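Local coordinates for transcriptional regulator, TetR family (Legionella pneumophila subsp. pneumophila str. Philadelphia 1, PDB 3ON4), which probably binds DNA through a helix-turn-helix domain and regulates transcription, at residues A[80-83]-A[84-88]; A[135-138]-A[139-143]; A[7-10]-A[11-15]. All blocks are in the same frame, centred on the assembly; numbering follows the deposited sequence.

Overall arrangement
Along the chain the order is interaction 3, interaction 1, interaction 2. Interaction 3 (7-15) starts helix 11-26, beside the predicted helix-turn-helix. Interaction 1 (80-88) starts helix 84-98, and interaction 2 (135-143) lies near the end of helix 121-144. Interactions 1 and 2 have centres about 12 Å apart and touch: Ile88 CD1 lies 3.5 Å from Leu138 CD2, so the two helices pack directly in the C-terminal part of the fold. Interaction 3 is remote, its centre about 35 Å from that of interaction 1 and about 34 Å from that of interaction 2. The separation is consistent with the TetR plan of an N-terminal DNA-binding part and a helical C-terminal part.

Interaction 1: A[80-83]-A[84-88]; sequences SSLS and AKEKI
Ser83 and Glu86 grip each other in both directions at the start of helix 84-98. The backbone N of Ser83 donates to Glu86 OE1 at 2.8 Å, nearly straight with an N-H...O angle of 170°, and reaches that oxygen from its anti side. In return, Ser83 OG accepts from Glu86 N at 2.9 Å. This reciprocal pair is a capping box, with Ser83 as N-cap. Its hydroxyl can turn over the first helical turn because OG sits between the backbone N and the carbonyl carbon (chi1 69°). Glu86 runs extended beyond CG, which brings its carboxylate back alongside the incoming loop, at the N-H of Ser83. The helix proper follows at once: Lys87 N donates to Ser83 O at 2.9 Å.

Side-chain packing flanks the polar core. Leu82 CB is directed at the helix and makes an apolar contact with Lys87 CG at 3.8 Å, while Leu82 CD2 passes near the Glu86 carboxylate, 3.9 Å from OE1. Leu82 and Lys87 both also lie on Ile76 of helix 54-77, so the cap is seated against the preceding helix. Lys85 points its amino group to the C-terminal end of the chain, where NZ bonds to Asp187 O. Ala84 and Ile88 face helix 121-144.

Chemically, the box satisfies one N-H at the helix start, that of Glu86, and also ties down the N-H of Ser83 in the loop before it. A carboxylate held beside the N-terminus of a helix would be expected to interact favourably with the helix dipole, which probably keeps Glu86 ionised.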
loop_
_atom_site.group_PDB
_atom_site.type_symbol
_atom_site.label_atom_id
_atom_site.label_comp_id
_atom_site.label_asym_id
_atom_site.label_seq_id
_atom_site.Cartn_x
_atom_site.Cartn_y
_atom_site.Cartn_z
ATOM N N SER A 80 5.757 14.068 28.558
ATOM C CA SER A 80 5.417 15.487 28.719
ATOM C C SER A 80 6.478 16.468 28.186
ATOM O O SER A 80 6.197 17.664 28.051
ATOM C CB SER A 80 5.126 15.791 30.191
ATOM O OG SER A 80 6.275 15.584 30.988
ATOM N N SER A 81 7.676 15.971 27.865
ATOM C CA SER A 81 8.739 16.829 27.337
ATOM C C SER A 81 8.683 17.003 25.815
ATOM O O SER A 81 9.413 17.828 25.261
ATOM C CB SER A 81 10.115 16.305 27.757
ATOM O OG SER A 81 10.384 15.049 27.187
ATOM N N LEU A 82 7.819 16.243 25.144
ATOM C CA LEU A 82 7.691 16.327 23.694
ATOM C C LEU A 82 6.579 17.280 23.284
ATOM O O LEU A 82 5.489 17.268 23.849
ATOM C CB LEU A 82 7.398 14.947 23.082
ATOM C CG LEU A 82 8.466 13.869 23.309
ATOM C CD1 LEU A 82 8.055 12.596 22.612
ATOM C CD2 LEU A 82 9.855 14.327 22.832
ATOM N N SER A 83 6.859 18.101 22.274
ATOM C CA SER A 83 5.836 18.940 21.658
ATOM C C SER A 83 4.935 18.018 20.815
ATOM O O SER A 83 5.310 16.877 20.533
ATOM C CB SER A 83 6.506 19.970 20.759
ATOM O OG SER A 83 7.061 19.300 19.629
ATOM N N ALA A 84 3.762 18.507 20.397
ATOM C CA ALA A 84 2.898 17.718 19.515
ATOM C C ALA A 84 3.629 17.303 18.241
ATOM O O ALA A 84 3.538 16.163 17.783
ATOM C CB ALA A 84 1.636 18.484 19.168
ATOM N N LYS A 85 4.365 18.240 17.670
ATOM C CA LYS A 85 5.132 17.977 16.467
ATOM C C LYS A 85 6.156 16.894 16.721
ATOM O O LYS A 85 6.324 16.011 15.901
ATOM C CB LYS A 85 5.851 19.245 16.011
ATOM C CG LYS A 85 6.587 19.098 14.710
ATOM C CD LYS A 85 7.083 20.458 14.248
ATOM C CE LYS A 85 7.638 20.382 12.856
ATOM N NZ LYS A 85 7.986 21.737 12.360
ATOM N N GLU A 86 6.832 16.957 17.858
ATOM C CA GLU A 86 7.832 15.942 18.193
ATOM C C GLU A 86 7.178 14.567 18.375
ATOM O O GLU A 86 7.781 13.556 18.043
ATOM C CB GLU A 86 8.613 16.348 19.447
ATOM C CG GLU A 86 9.645 17.480 19.228
ATOM C CD GLU A 86 10.259 18.007 20.517
ATOM O OE1 GLU A 86 9.582 18.056 21.569
ATOM O OE2 GLU A 86 11.433 18.418 20.478
ATOM N N LYS A 87 5.954 14.530 18.896
ATOM C CA LYS A 87 5.228 13.250 19.063
ATOM C C LYS A 87 4.936 12.584 17.701
ATOM O O LYS A 87 5.086 11.363 17.533
ATOM C CB LYS A 87 3.937 13.457 19.863
ATOM C CG LYS A 87 4.171 13.825 21.333
ATOM C CD LYS A 87 2.868 14.103 22.069
ATOM C CE LYS A 87 3.138 14.468 23.523
ATOM N NZ LYS A 87 1.982 15.136 24.181
ATOM N N ILE A 88 4.535 13.401 16.730
ATOM C CA ILE A 88 4.310 12.923 15.376
ATOM C C ILE A 88 5.640 12.460 14.778
ATOM O O ILE A 88 5.695 11.409 14.156
ATOM C CB ILE A 88 3.694 14.007 14.449
ATOM C CG1 ILE A 88 2.334 14.539 14.980
ATOM C CG2 ILE A 88 3.573 13.449 13.026
ATOM C CD1 ILE A 88 1.374 13.452 15.403
#

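Interaction 2: A[135-138]-A[139-143]; sequences IEWL and KGVLE
Lys139 reaches back along the alpha-helix to Glu136 in the late turns of helix 121-144, in the C-terminal part of the TetR fold; Lys139, Leu138 and Val141 bury the most surface here. The helical register is explicit: Lys139 N donates to Ile135 O at 2.8 Å, and Leu142 N to Leu138 O at 3.0 Å, both from residue i+4 to the carbonyl of residue i.

Lys139 lays its CB 3.4 Å from Ile135 O. Its chain is extended as far as CE and bends only at the last torsion (chi4 -145°), where NZ comes within 4.0 Å of Glu136 OE1. This salt bridge is long, and Glu136 meets it by folding its own chain at chi2.

Leu138 packs on Ile88 of helix 84-98, while its carbonyl O has Leu142 CG 3.2 Å away. Beside it, Val141 also packs on helix 84-98, against Ala84, Lys87 and Ile88. The indole of Trp137 reaches helix 54-77, where NE1 bonds to Ser77 OG. Across these turns the helix touches helices 54-77, 84-98 and 149-173 of its own chain, and Ile135 meets Phe178 of the second subunit.

Val141 and Trp137 meet in a CH-pi contact: the CG2 methyl, anti to its carbonyl carbon, sits over one face of the indole, 3.7 Å from the centroid of the six-membered ring and 9° off the ring normal.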
loop_
_atom_site.group_PDB
_atom_site.type_symbol
_atom_site.label_atom_id
_atom_site.label_comp_id
_atom_site.label_asym_id
_atom_site.label_seq_id
_atom_site.Cartn_x
_atom_site.Cartn_y
_atom_site.Cartn_z
ATOM N N ILE A 135 -5.172 6.513 13.617
ATOM C CA ILE A 135 -5.826 7.758 13.231
ATOM C C ILE A 135 -6.338 8.527 14.456
ATOM O O ILE A 135 -6.077 9.736 14.593
ATOM C CB ILE A 135 -6.939 7.470 12.206
ATOM C CG1 ILE A 135 -6.287 6.988 10.894
ATOM C CG2 ILE A 135 -7.868 8.682 12.023
ATOM C CD1 ILE A 135 -7.235 6.341 9.959
ATOM N N GLU A 136 -7.002 7.822 15.378
ATOM C CA GLU A 136 -7.447 8.433 16.636
ATOM C C GLU A 136 -6.263 8.994 17.440
ATOM O O GLU A 136 -6.346 10.110 17.947
ATOM C CB GLU A 136 -8.252 7.430 17.480
ATOM C CG GLU A 136 -8.814 7.987 18.806
ATOM C CD GLU A 136 -9.650 9.246 18.620
ATOM O OE1 GLU A 136 -10.426 9.318 17.631
ATOM O OE2 GLU A 136 -9.506 10.172 19.447
ATOM N N TRP A 137 -5.166 8.244 17.540
ATOM C CA TRP A 137 -3.975 8.738 18.261
ATOM C C TRP A 137 -3.416 10.021 17.627
ATOM O O TRP A 137 -3.190 11.031 18.308
ATOM C CB TRP A 137 -2.889 7.678 18.265
ATOM C CG TRP A 137 -1.741 8.067 19.104
ATOM C CD1 TRP A 137 -1.621 7.925 20.463
ATOM C CD2 TRP A 137 -0.536 8.684 18.655
ATOM N NE1 TRP A 137 -0.414 8.422 20.882
ATOM C CE2 TRP A 137 0.270 8.900 19.792
ATOM C CE3 TRP A 137 -0.075 9.114 17.401
ATOM C CZ2 TRP A 137 1.523 9.487 19.712
ATOM C CZ3 TRP A 137 1.174 9.701 17.320
ATOM C CH2 TRP A 137 1.968 9.875 18.471
ATOM N N LEU A 138 -3.224 9.983 16.318
ATOM C CA LEU A 138 -2.761 11.161 15.550
ATOM C C LEU A 138 -3.674 12.395 15.690
ATOM O O LEU A 138 -3.197 13.518 15.941
ATOM C CB LEU A 138 -2.602 10.783 14.057
ATOM C CG LEU A 138 -1.413 9.919 13.643
ATOM C CD1 LEU A 138 -1.484 9.504 12.168
ATOM C CD2 LEU A 138 -0.115 10.693 13.934
ATOM N N LYS A 139 -4.987 12.190 15.527
ATOM C CA LYS A 139 -5.996 13.242 15.704
ATOM C C LYS A 139 -5.915 13.865 17.088
ATOM O O LYS A 139 -5.933 15.098 17.238
ATOM C CB LYS A 139 -7.405 12.677 15.502
ATOM C CG LYS A 139 -8.559 13.660 15.778
ATOM C CD LYS A 139 -9.848 12.848 15.892
ATOM C CE LYS A 139 -11.037 13.684 16.210
ATOM N NZ LYS A 139 -11.992 12.934 17.089
ATOM N N GLY A 140 -5.827 13.014 18.104
ATOM C CA GLY A 140 -5.708 13.498 19.496
ATOM C C GLY A 140 -4.469 14.349 19.760
ATOM O O GLY A 140 -4.553 15.393 20.425
ATOM N N VAL A 141 -3.322 13.905 19.263
ATOM C CA VAL A 141 -2.068 14.652 19.407
ATOM C C VAL A 141 -2.216 16.020 18.729
ATOM O O VAL A 141 -1.850 17.061 19.287
ATOM C CB VAL A 141 -0.866 13.860 18.789
ATOM C CG1 VAL A 141 0.363 14.733 18.713
ATOM C CG2 VAL A 141 -0.551 12.604 19.616
ATOM N N LEU A 142 -2.785 16.008 17.528
ATOM C CA LEU A 142 -2.965 17.229 16.743
ATOM C C LEU A 142 -3.945 18.203 17.374
ATOM O O LEU A 142 -3.769 19.420 17.267
ATOM C CB LEU A 142 -3.397 16.885 15.306
ATOM C CG LEU A 142 -2.366 16.191 14.412
ATOM C CD1 LEU A 142 -3.060 15.684 13.142
ATOM C CD2 LEU A 142 -1.207 17.109 14.050
ATOM N N GLU A 143 -4.968 17.683 18.047
ATOM C CA GLU A 143 -5.889 18.532 18.812
ATOM C C GLU A 143 -5.195 19.230 19.978
ATOM O O GLU A 143 -5.505 20.392 20.274
ATOM C CB GLU A 143 -7.092 17.735 19.308
ATOM C CG GLU A 143 -8.064 17.386 18.201
ATOM C CD GLU A 143 -9.181 16.462 18.647
ATOM O OE1 GLU A 143 -8.999 15.703 19.629
ATOM O OE2 GLU A 143 -10.256 16.504 18.011
#

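Interaction 3: A[7-10]-A[11-15]; sequences NISN and TKERI
Asn10 OD1 accepts from Glu13 N at 2.9 Å, the capping bond that makes Asn10 the N-cap of helix 11-26. The donor lies almost on the extension of the side-chain carbonyl (C=O...N 173°). With chi1 at 67° the Asn10 amide swings over the first turn, which brings its oxygen to that N-H. A water bridges the same two residues: it accepts from Asn10 N at 2.9 Å and donates to Glu13 OE1, although this second link is modelled unusually short and its length deserves caution. The Glu13 carboxylate thus reaches Asn10 N through the water.

The first main-chain bond of the helix runs from Arg14 N to Asn10 O at 3.0 Å. Behind the cap, Ser9 CB is directed at the helix and lies near Glu13 CG and, in the Arg14 conformer modelled here, near Arg14 CG. Thr11 and Lys12 lie against His50, and Ile15 is buried against Ile36, Ile47 and His50, so this helix start packs on the predicted helix-turn-helix of a presumed DNA-binding domain. The capping oxygen also has carbon beside it: Glu13 CB lies 3.5 Å from Asn10 OD1.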
loop_
_atom_site.group_PDB
_atom_site.type_symbol
_atom_site.label_atom_id
_atom_site.label_comp_id
_atom_site.label_asym_id
_atom_site.label_seq_id
_atom_site.Cartn_x
_atom_site.Cartn_y
_atom_site.Cartn_z
ATOM N N ASN A 7 13.739 -16.054 30.314
ATOM C CA ASN A 7 13.192 -15.300 29.212
ATOM C C ASN A 7 13.168 -16.118 27.921
ATOM O O ASN A 7 13.764 -15.730 26.940
ATOM C CB ASN A 7 14.026 -14.029 28.997
ATOM C CG ASN A 7 13.528 -13.205 27.841
ATOM O OD1 ASN A 7 12.321 -13.075 27.649
ATOM N ND2 ASN A 7 14.448 -12.664 27.046
ATOM N N ILE A 8 12.470 -17.247 27.933
ATOM C CA ILE A 8 12.347 -18.090 26.740
ATOM C C ILE A 8 10.965 -17.850 26.106
ATOM O O ILE A 8 9.943 -17.938 26.784
ATOM C CB ILE A 8 12.560 -19.593 27.099
ATOM C CG1 ILE A 8 12.663 -20.449 25.836
ATOM C CG2 ILE A 8 11.463 -20.103 28.016
ATOM C CD1 ILE A 8 13.649 -21.570 25.974
ATOM N N SER A 9 10.927 -17.503 24.822
ATOM C CA SER A 9 9.651 -17.367 24.135
ATOM C C SER A 9 9.002 -18.741 23.996
ATOM O O SER A 9 9.652 -19.696 23.525
ATOM C CB SER A 9 9.811 -16.768 22.735
ATOM O OG SER A 9 10.299 -15.454 22.792
ATOM N N ASN A 10 7.736 -18.824 24.365
ATOM C CA ASN A 10 6.967 -20.056 24.178
ATOM C C ASN A 10 6.608 -20.274 22.698
ATOM O O ASN A 10 6.841 -19.402 21.850
ATOM C CB ASN A 10 5.751 -20.137 25.123
ATOM C CG ASN A 10 4.657 -19.094 24.845
ATOM O OD1 ASN A 10 4.427 -18.656 23.709
ATOM N ND2 ASN A 10 3.954 -18.712 25.909
ATOM N N THR A 11 6.076 -21.450 22.391
ATOM C CA THR A 11 5.836 -21.826 21.007
ATOM C C THR A 11 4.877 -20.848 20.309
ATOM O O THR A 11 5.156 -20.408 19.191
ATOM C CB THR A 11 5.323 -23.271 20.894
ATOM O OG1 THR A 11 6.262 -24.139 21.541
ATOM C CG2 THR A 11 5.181 -23.665 19.418
ATOM N N LYS A 12 3.809 -20.486 20.996
ATOM C CA LYS A 12 2.810 -19.549 20.474
ATOM C C LYS A 12 3.445 -18.209 20.104
ATOM O O LYS A 12 3.197 -17.678 19.014
ATOM C CB LYS A 12 1.700 -19.324 21.480
ATOM C CG LYS A 12 0.454 -18.679 20.909
ATOM C CD LYS A 12 -0.692 -18.693 21.913
ATOM C CE LYS A 12 -1.945 -18.109 21.289
ATOM N NZ LYS A 12 -3.109 -18.161 22.198
ATOM N N GLU A 13 4.253 -17.680 21.013
ATOM C CA GLU A 13 4.899 -16.394 20.786
ATOM C C GLU A 13 5.880 -16.464 19.624
ATOM O O GLU A 13 5.946 -15.545 18.815
ATOM C CB GLU A 13 5.596 -15.850 22.045
ATOM C CG GLU A 13 6.516 -14.657 21.688
ATOM C CD GLU A 13 6.786 -13.703 22.829
ATOM O OE1 GLU A 13 6.692 -14.122 23.998
ATOM O OE2 GLU A 13 7.111 -12.527 22.534
ATOM N N ARG A 14 6.634 -17.550 19.513
ATOM C CA ARG A 14 7.593 -17.644 18.405
ATOM C C ARG A 14 6.862 -17.755 17.063
ATOM O O ARG A 14 7.335 -17.231 16.034
ATOM C CB ARG A 14 8.585 -18.789 18.619
ATOM C CG ARG A 14 9.486 -18.600 19.822
ATOM C CD ARG A 14 10.806 -19.367 19.698
ATOM N NE ARG A 14 10.647 -20.724 19.180
ATOM C CZ ARG A 14 11.627 -21.472 18.667
ATOM N NH1 ARG A 14 11.350 -22.693 18.245
ATOM N NH2 ARG A 14 12.878 -21.014 18.570
ATOM N N ILE A 15 5.703 -18.415 17.064
ATOM C CA ILE A 15 4.891 -18.534 15.843
ATOM C C ILE A 15 4.391 -17.155 15.449
ATOM O O ILE A 15 4.508 -16.738 14.295
ATOM C CB ILE A 15 3.666 -19.495 16.002
ATOM C CG1 ILE A 15 4.127 -20.942 16.112
ATOM C CG2 ILE A 15 2.712 -19.311 14.797
ATOM C CD1 ILE A 15 3.096 -21.925 16.733
HETATM O O HOH W 1 6.450 -16.359 25.186
#